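Local coordinates for Rho GTPase activating protein 15 (Homo sapiens, PDB 3BYI) that uses its RhoGAP domain, the part in this chain, to drive Rho-type GTPases such as Rac1 to the inactive GDP-bound state, at residues A[118-123]-A[197-202]. Sequence-based numbering, arbitrary orientation.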
loop_
_atom_site.group_PDB
_atom_site.type_symbol
_atom_site.label_atom_id
_atom_site.label_comp_id
_atom_site.label_asym_id
_atom_site.label_seq_id
_atom_site.Cartn_x
_atom_site.Cartn_y
_atom_site.Cartn_z
ATOM N N GLU A 118 20.698 -3.097 1.297
ATOM C CA GLU A 118 21.960 -2.750 1.973
ATOM C C GLU A 118 21.680 -2.158 3.348
ATOM O O GLU A 118 22.413 -2.428 4.318
ATOM C CB GLU A 118 22.767 -1.705 1.185
ATOM C CG GLU A 118 23.507 -2.217 -0.034
ATOM C CD GLU A 118 24.401 -1.139 -0.689
ATOM O OE1 GLU A 118 24.469 -0.003 -0.155
ATOM O OE2 GLU A 118 25.042 -1.434 -1.734
ATOM N N ALA A 119 20.642 -1.315 3.404
ATOM C CA ALA A 119 20.249 -0.643 4.642
ATOM C C ALA A 119 19.849 -1.615 5.732
ATOM O O ALA A 119 20.357 -1.491 6.845
ATOM C CB ALA A 119 19.129 0.383 4.405
ATOM N N ILE A 120 18.956 -2.570 5.456
ATOM C CA ILE A 120 18.562 -3.507 6.538
ATOM C C ILE A 120 19.625 -4.549 6.870
ATOM O O ILE A 120 19.554 -5.160 7.938
ATOM C CB ILE A 120 17.215 -4.264 6.343
ATOM C CG1 ILE A 120 17.154 -4.940 4.966
ATOM C CG2 ILE A 120 16.071 -3.342 6.686
ATOM C CD1 ILE A 120 16.159 -6.067 4.914
ATOM N N LYS A 121 20.593 -4.750 5.975
ATOM C CA LYS A 121 21.683 -5.691 6.244
ATOM C C LYS A 121 22.685 -5.150 7.271
ATOM O O LYS A 121 23.535 -5.914 7.752
ATOM C CB LYS A 121 22.420 -6.080 4.959
ATOM C CG LYS A 121 21.712 -7.084 4.079
ATOM C CD LYS A 121 22.588 -7.396 2.873
ATOM C CE LYS A 121 21.912 -8.304 1.862
ATOM N NZ LYS A 121 22.541 -8.220 0.473
ATOM N N LYS A 122 22.567 -3.861 7.621
ATOM C CA LYS A 122 23.539 -3.176 8.494
ATOM C C LYS A 122 23.700 -3.856 9.832
ATOM O O LYS A 122 22.761 -4.427 10.327
ATOM C CB LYS A 122 23.163 -1.701 8.713
ATOM C CG LYS A 122 23.292 -0.824 7.495
ATOM C CD LYS A 122 24.689 -0.767 6.951
ATOM C CE LYS A 122 24.768 0.161 5.750
ATOM N NZ LYS A 122 26.007 -0.085 4.968
ATOM N N GLN A 123 24.892 -3.740 10.411
ATOM C CA GLN A 123 25.329 -4.543 11.557
ATOM C C GLN A 123 24.468 -4.422 12.834
ATOM O O GLN A 123 24.266 -5.418 13.525
ATOM C CB GLN A 123 26.796 -4.215 11.883
ATOM C CG GLN A 123 27.449 -5.183 12.848
ATOM N N ASN A 197 10.137 -8.219 3.529
ATOM C CA ASN A 197 9.412 -8.295 4.787
ATOM C C ASN A 197 10.184 -7.630 5.947
ATOM O O ASN A 197 9.594 -6.976 6.809
ATOM C CB ASN A 197 9.135 -9.751 5.132
ATOM C CG ASN A 197 8.138 -10.364 4.182
ATOM O OD1 ASN A 197 7.804 -9.755 3.185
ATOM N ND2 ASN A 197 7.671 -11.570 4.475
ATOM N N GLN A 198 11.502 -7.791 5.957
ATOM C CA GLN A 198 12.312 -7.147 6.966
ATOM C C GLN A 198 12.305 -5.641 6.815
ATOM O O GLN A 198 12.301 -4.933 7.817
ATOM C CB GLN A 198 13.745 -7.668 6.954
ATOM C CG GLN A 198 13.903 -9.051 7.601
ATOM C CD GLN A 198 13.330 -9.115 8.983
ATOM O OE1 GLN A 198 12.271 -9.728 9.208
ATOM N NE2 GLN A 198 14.009 -8.455 9.927
ATOM N N ILE A 199 12.318 -5.146 5.577
ATOM C CA ILE A 199 12.268 -3.704 5.329
ATOM C C ILE A 199 10.926 -3.162 5.781
ATOM O O ILE A 199 10.848 -2.120 6.438
ATOM C CB ILE A 199 12.470 -3.323 3.831
ATOM C CG1 ILE A 199 13.903 -3.643 3.362
ATOM C CG2 ILE A 199 12.197 -1.839 3.634
ATOM C CD1 ILE A 199 14.028 -3.956 1.899
ATOM N N ALA A 200 9.847 -3.867 5.425
ATOM C CA ALA A 200 8.520 -3.422 5.866
ATOM C C ALA A 200 8.392 -3.438 7.391
ATOM O O ALA A 200 7.845 -2.512 7.960
ATOM C CB ALA A 200 7.396 -4.219 5.199
ATOM N N GLU A 201 8.878 -4.490 8.049
ATOM C CA GLU A 201 8.876 -4.558 9.507
ATOM C C GLU A 201 9.618 -3.381 10.155
ATOM O O GLU A 201 9.147 -2.810 11.153
ATOM C CB GLU A 201 9.498 -5.877 9.985
ATOM C CG GLU A 201 8.602 -7.057 9.838
ATOM C CD GLU A 201 9.077 -8.290 10.578
ATOM O OE1 GLU A 201 9.638 -8.170 11.679
ATOM O OE2 GLU A 201 8.874 -9.393 10.037
ATOM N N LEU A 202 10.777 -3.012 9.607
ATOM C CA LEU A 202 11.549 -1.901 10.186
ATOM C C LEU A 202 10.836 -0.560 10.010
ATOM O O LEU A 202 10.858 0.296 10.930
ATOM C CB LEU A 202 12.938 -1.782 9.569
ATOM C CG LEU A 202 13.879 -0.760 10.230
ATOM C CD1 LEU A 202 14.209 -1.163 11.705
ATOM C CD2 LEU A 202 15.108 -0.641 9.409
#
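Ile120, in the last part of helix 110-120, reaches across to Gln198, Ile199 and Leu202 on one side of helix 189-205. Both branches from CB of Ile120 touch Ile199 CG1, and each has a further partner. Ile120 CG2, the shorter branch, also meets Leu202 CD2 at 4.0 Å, the two side chains running antiparallel past one another. On the longer branch, Ile120 CG1 comes within 3.9 Å of Ile199 CG1; a chi1 of 51° aims it, and CD1 beyond it, at the far helix. Ile120 CD1 ends 3.7 Å from Ile199 CG1 and 3.5 Å from Gln198 CB. This is helix-to-helix packing within the all-helical RhoGAP domain, away from the predicted arginine finger Arg58. Isoleucine and leucine suit it because their branches offer methyl and methylene groups to an apolar interface that rests on van der Waals packing, no hydrogen bond joining the segments. Exposed Gln198 lends its CB, while a bend at chi2 (-53°) turns the amide from the contact. Shortening Ile120 to an alanine would probably open a gap beside Ile199 CG1 and Gln198 CB and take a methyl contact from Leu202 CD2. Ile199 also packs on Leu180 of helix 168-180, and Leu202 on Asn125 of helix 125-138.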